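Local coordinates for endo-1,4-beta-xylanase (Pseudoalteromonas haloplanktis, PDB 1H12), which cleaves the internal beta-1,4 linkages of xylan as a cold-adapted glycoside hydrolase of family 8, at residues N348-L353 and M387-H392; E363-F368 and L391-N396. One frame throughout, in Å; residues are numbered along the deposited sequence.

Contact 1 of 2, residues N348-L353 and M387-H392; sequences NAVALL and MLAMLH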
# COMPACT_ATOMS: atom_id res chain seq x y z
N ASN A 348 -7.27 9.00 0.17
CA ASN A 348 -7.46 10.27 0.82
C ASN A 348 -8.35 10.15 2.06
O ASN A 348 -8.20 10.90 3.02
CB ASN A 348 -7.99 11.30 -0.16
CG ASN A 348 -6.97 11.65 -1.22
OD1 ASN A 348 -5.76 11.48 -0.97
ND2 ASN A 348 -7.43 12.20 -2.37
N ALA A 349 -9.31 9.19 2.05
CA ALA A 349 -10.12 8.95 3.24
C ALA A 349 -9.25 8.40 4.40
O ALA A 349 -9.45 8.77 5.56
CB ALA A 349 -11.25 8.04 2.93
N VAL A 350 -8.31 7.50 4.10
CA VAL A 350 -7.45 6.98 5.13
C VAL A 350 -6.57 8.05 5.72
O VAL A 350 -6.28 8.07 6.93
CB VAL A 350 -6.61 5.79 4.63
CG1 VAL A 350 -5.68 5.28 5.67
CG2 VAL A 350 -7.51 4.71 4.08
N ALA A 351 -6.14 8.99 4.88
CA ALA A 351 -5.33 10.10 5.32
C ALA A 351 -5.97 10.91 6.44
O ALA A 351 -5.28 11.55 7.23
CB ALA A 351 -5.03 11.05 4.16
N LEU A 352 -7.31 10.87 6.49
CA LEU A 352 -8.05 11.60 7.54
C LEU A 352 -7.72 11.19 8.93
O LEU A 352 -7.98 11.95 9.88
CB LEU A 352 -9.55 11.49 7.29
CG LEU A 352 -10.03 12.08 5.97
CD1 LEU A 352 -11.51 11.75 5.82
CD2 LEU A 352 -9.76 13.60 5.93
N LEU A 353 -7.12 10.02 9.14
CA LEU A 353 -6.66 9.61 10.46
C LEU A 353 -5.54 10.50 11.00
O LEU A 353 -5.23 10.43 12.18
CB LEU A 353 -6.26 8.14 10.43
CG LEU A 353 -7.40 7.17 10.17
CD1 LEU A 353 -6.91 5.82 9.70
CD2 LEU A 353 -8.25 7.00 11.46
N MET A 387 -10.53 -1.61 -1.05
CA MET A 387 -10.54 -2.67 -0.03
C MET A 387 -9.69 -2.30 1.16
O MET A 387 -10.14 -2.38 2.30
CB MET A 387 -10.04 -3.99 -0.68
CG MET A 387 -9.99 -5.17 0.26
SD MET A 387 -11.56 -5.93 0.69
CE MET A 387 -11.97 -5.18 2.29
N LEU A 388 -8.45 -1.86 0.93
CA LEU A 388 -7.60 -1.48 2.05
C LEU A 388 -8.22 -0.34 2.85
O LEU A 388 -8.21 -0.38 4.08
CB LEU A 388 -6.21 -1.08 1.54
CG LEU A 388 -5.37 -2.20 0.98
CD1 LEU A 388 -4.10 -1.60 0.38
CD2 LEU A 388 -5.01 -3.22 2.01
N ALA A 389 -8.75 0.66 2.17
CA ALA A 389 -9.33 1.79 2.86
C ALA A 389 -10.55 1.37 3.72
O ALA A 389 -10.74 1.86 4.82
CB ALA A 389 -9.76 2.84 1.88
N MET A 390 -11.38 0.46 3.18
CA MET A 390 -12.50 -0.02 3.94
C MET A 390 -12.06 -0.61 5.27
O MET A 390 -12.75 -0.43 6.29
CB MET A 390 -13.34 -1.03 3.14
CG MET A 390 -14.33 -0.41 2.18
SD MET A 390 -15.52 0.69 2.96
CE MET A 390 -15.98 -0.22 3.97
N LEU A 391 -10.94 -1.34 5.30
CA LEU A 391 -10.39 -1.85 6.51
C LEU A 391 -9.89 -0.73 7.43
O LEU A 391 -10.18 -0.72 8.65
CB LEU A 391 -9.25 -2.85 6.22
CG LEU A 391 -9.68 -4.03 5.39
CD1 LEU A 391 -8.45 -4.76 4.90
CD2 LEU A 391 -10.58 -4.97 6.19
N HIS A 392 -9.15 0.22 6.87
CA HIS A 392 -8.60 1.29 7.64
C HIS A 392 -9.61 2.19 8.30
O HIS A 392 -9.30 2.75 9.36
CB HIS A 392 -7.68 2.16 6.77
CG HIS A 392 -6.32 1.60 6.56
ND1 HIS A 392 -5.44 1.44 7.60
CD2 HIS A 392 -5.70 1.19 5.42
CE1 HIS A 392 -4.32 0.93 7.08
NE2 HIS A 392 -4.44 0.78 5.76
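Val350 is the chief contributor from 348-353: CG2 touches both Ala389 and His392, and CG1 touches His392. CG2 drops onto the surface of helix 379-392, 3.7 Å from Ala389 CB, and also meets the base of the histidine side chain at His392 CB, 3.7 Å away. CG1, set anti to the backbone N (chi1 178°), reaches over a face of the imidazole instead: Val350 CG1 stands 4.2 Å from the ring centroid of His392 and 26° off the ring normal, a CH-pi contact. Here the backbones come close, with Val350 CA and Ala389 CA 6.0 Å apart, because alanine adds so little bulk to its helix. Both helices belong to the (alpha/alpha)6 barrel characteristic of family 8, and helix 283-296 adds Met287 against Val350 and Leu291 against His392. With an alanine here, both methyls would go, which would probably open a gap beside Ala389 and leave the imidazole face without its CH-pi partner. The looser side, though still buried, is beyond the valine, where residues 352-353 have passed into 3-10 geometry: Leu353 reaches across with CD1 alone, 3.9 Å from the backbone O of His392.

Contact 2 of 2, residues E363-F368 and L391-N396; sequences EFFNEF and LHVSGN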
# COMPACT_ATOMS: atom_id res chain seq x y z
N GLU A 363 -16.01 16.15 3.93
CA GLU A 363 -16.05 16.09 2.50
C GLU A 363 -15.30 14.87 1.95
O GLU A 363 -15.88 14.13 1.15
CB GLU A 363 -15.39 17.31 1.91
N PHE A 364 -14.05 14.67 2.33
CA PHE A 364 -13.26 13.56 1.79
C PHE A 364 -13.86 12.23 2.25
O PHE A 364 -13.92 11.28 1.47
CB PHE A 364 -11.80 13.66 2.13
CG PHE A 364 -11.04 14.68 1.29
CD1 PHE A 364 -10.49 14.29 0.09
CD2 PHE A 364 -10.93 15.99 1.69
CE1 PHE A 364 -9.83 15.22 -0.71
CE2 PHE A 364 -10.27 16.93 0.89
CZ PHE A 364 -9.75 16.51 -0.32
N PHE A 365 -14.35 12.15 3.48
CA PHE A 365 -14.87 10.89 3.91
C PHE A 365 -16.16 10.53 3.15
O PHE A 365 -16.35 9.40 2.69
CB PHE A 365 -15.14 10.82 5.41
CG PHE A 365 -15.50 9.43 5.82
CD1 PHE A 365 -14.51 8.50 6.05
CD2 PHE A 365 -16.82 9.01 5.89
CE1 PHE A 365 -14.83 7.19 6.33
CE2 PHE A 365 -17.11 7.68 6.20
CZ PHE A 365 -16.11 6.80 6.40
N ASN A 366 -17.06 11.52 3.03
CA ASN A 366 -18.31 11.25 2.34
C ASN A 366 -18.13 10.96 0.87
O ASN A 366 -18.85 10.13 0.29
CB ASN A 366 -19.34 12.34 2.66
CG ASN A 366 -19.86 12.12 4.09
OD1 ASN A 366 -20.40 11.10 4.34
ND2 ASN A 366 -19.57 12.98 5.00
N GLU A 367 -17.15 11.57 0.23
CA GLU A 367 -16.86 11.27 -1.17
C GLU A 367 -16.42 9.82 -1.32
O GLU A 367 -16.65 9.23 -2.39
CB GLU A 367 -15.82 12.19 -1.75
CG GLU A 367 -16.41 13.57 -1.94
CD GLU A 367 -15.48 14.55 -2.56
OE1 GLU A 367 -14.48 14.06 -3.17
OE2 GLU A 367 -15.81 15.82 -2.51
N PHE A 368 -15.75 9.27 -0.34
CA PHE A 368 -15.37 7.84 -0.36
C PHE A 368 -16.55 6.93 -0.01
O PHE A 368 -16.80 5.96 -0.69
CB PHE A 368 -14.22 7.60 0.61
CG PHE A 368 -13.95 6.16 0.92
CD1 PHE A 368 -13.40 5.29 -0.01
CD2 PHE A 368 -14.27 5.64 2.14
CE1 PHE A 368 -13.17 3.98 0.22
CE2 PHE A 368 -14.06 4.29 2.39
CZ PHE A 368 -13.50 3.47 1.45
N LEU A 391 -10.94 -1.34 5.30
CA LEU A 391 -10.39 -1.85 6.51
C LEU A 391 -9.89 -0.73 7.43
O LEU A 391 -10.18 -0.72 8.65
CB LEU A 391 -9.25 -2.85 6.22
CG LEU A 391 -9.68 -4.03 5.39
CD1 LEU A 391 -8.45 -4.76 4.90
CD2 LEU A 391 -10.58 -4.97 6.19
N HIS A 392 -9.15 0.22 6.87
CA HIS A 392 -8.60 1.29 7.64
C HIS A 392 -9.61 2.19 8.30
O HIS A 392 -9.30 2.75 9.36
CB HIS A 392 -7.68 2.16 6.77
CG HIS A 392 -6.32 1.60 6.56
ND1 HIS A 392 -5.44 1.44 7.60
CD2 HIS A 392 -5.70 1.19 5.42
CE1 HIS A 392 -4.32 0.93 7.08
NE2 HIS A 392 -4.44 0.78 5.76
N VAL A 393 -10.74 2.40 7.67
CA VAL A 393 -11.73 3.37 8.18
C VAL A 393 -12.80 2.73 9.04
O VAL A 393 -13.70 3.43 9.53
CB VAL A 393 -12.39 4.20 7.04
CG1 VAL A 393 -11.36 4.88 6.19
CG2 VAL A 393 -13.38 3.40 6.23
N SER A 394 -12.71 1.43 9.26
CA SER A 394 -13.69 0.68 10.06
C SER A 394 -13.04 0.05 11.29
O SER A 394 -13.69 -0.82 11.94
CB SER A 394 -14.32 -0.36 9.19
OG SER A 394 -13.32 -1.33 8.77
N GLY A 395 -11.80 0.39 11.60
CA GLY A 395 -11.14 -0.19 12.73
C GLY A 395 -10.71 -1.63 12.53
O GLY A 395 -10.38 -2.28 13.52
N ASN A 396 -10.61 -2.11 11.30
CA ASN A 396 -10.26 -3.47 11.05
C ASN A 396 -8.80 -3.67 10.65
O ASN A 396 -8.39 -4.83 10.47
CB ASN A 396 -11.16 -4.09 9.96
CG ASN A 396 -12.51 -4.48 10.48
OD1 ASN A 396 -13.57 -3.86 10.11
ND2 ASN A 396 -12.55 -5.47 11.29
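The Phe365 ring meets Val393 with its edge: CE1 points at the branch carbon, 3.9 Å from Val393 CB, which lies near the plane of the ring. Phe368, one turn further along the same helix, brings in a second aromatic group, and its CE2 comes to 4.0 Å from Val393 CG2. Beyond the contact, Phe365 meets the ring of Trp369 with the planes about 25° apart, and Phe368 meets Tyr386 at about 50°. Both phenylalanines hold CG anti to the backbone N (chi1 -172° at Phe365), which extends the rings from helix 358-369 so that their outer atoms reach the valine. Val393 CG2 serves both, as it also lies 4.1 Å from Phe365 CE1. The contact is wholly apolar and spans a wide backbone gap, Phe365 CA to Val393 CA being 9.2 Å, so the rings supply the reach. Val393 follows His392 in the chain, and past it the backbone N of Asn396 bonds back to Leu391 O at 3.0 Å, around Gly395, whose positive phi suits a glycine. The short helix 20-23 packs its Leu20 against both Phe365 and Val393. Helix 342-351 also meets Phe368, through Ala346 and Ala349, while helix 29-40 borders the turn at Ser394.

In the fold
Both contacts are buried and lie on the same side of the chain's centre, contact 1 deeper at about 11 Å from it and contact 2 at about 16 Å, each measured from the contact's centre. They share helix 379-392, and their other segments lie on two helices that follow each other in the chain. Contact 1 joins it to helix 342-351 by aliphatic groups set closely against an alanine and an imidazole; contact 2 reaches Val393, just after His392, across a wider backbone gap with the phenylalanine rings of helix 358-369. The two also merge: Phe368 CZ lies 3.8 Å from Ala389 CB, and Leu352 CD1 is 3.7 Å from Phe365 N. Neither has a hydrogen bond between its segments.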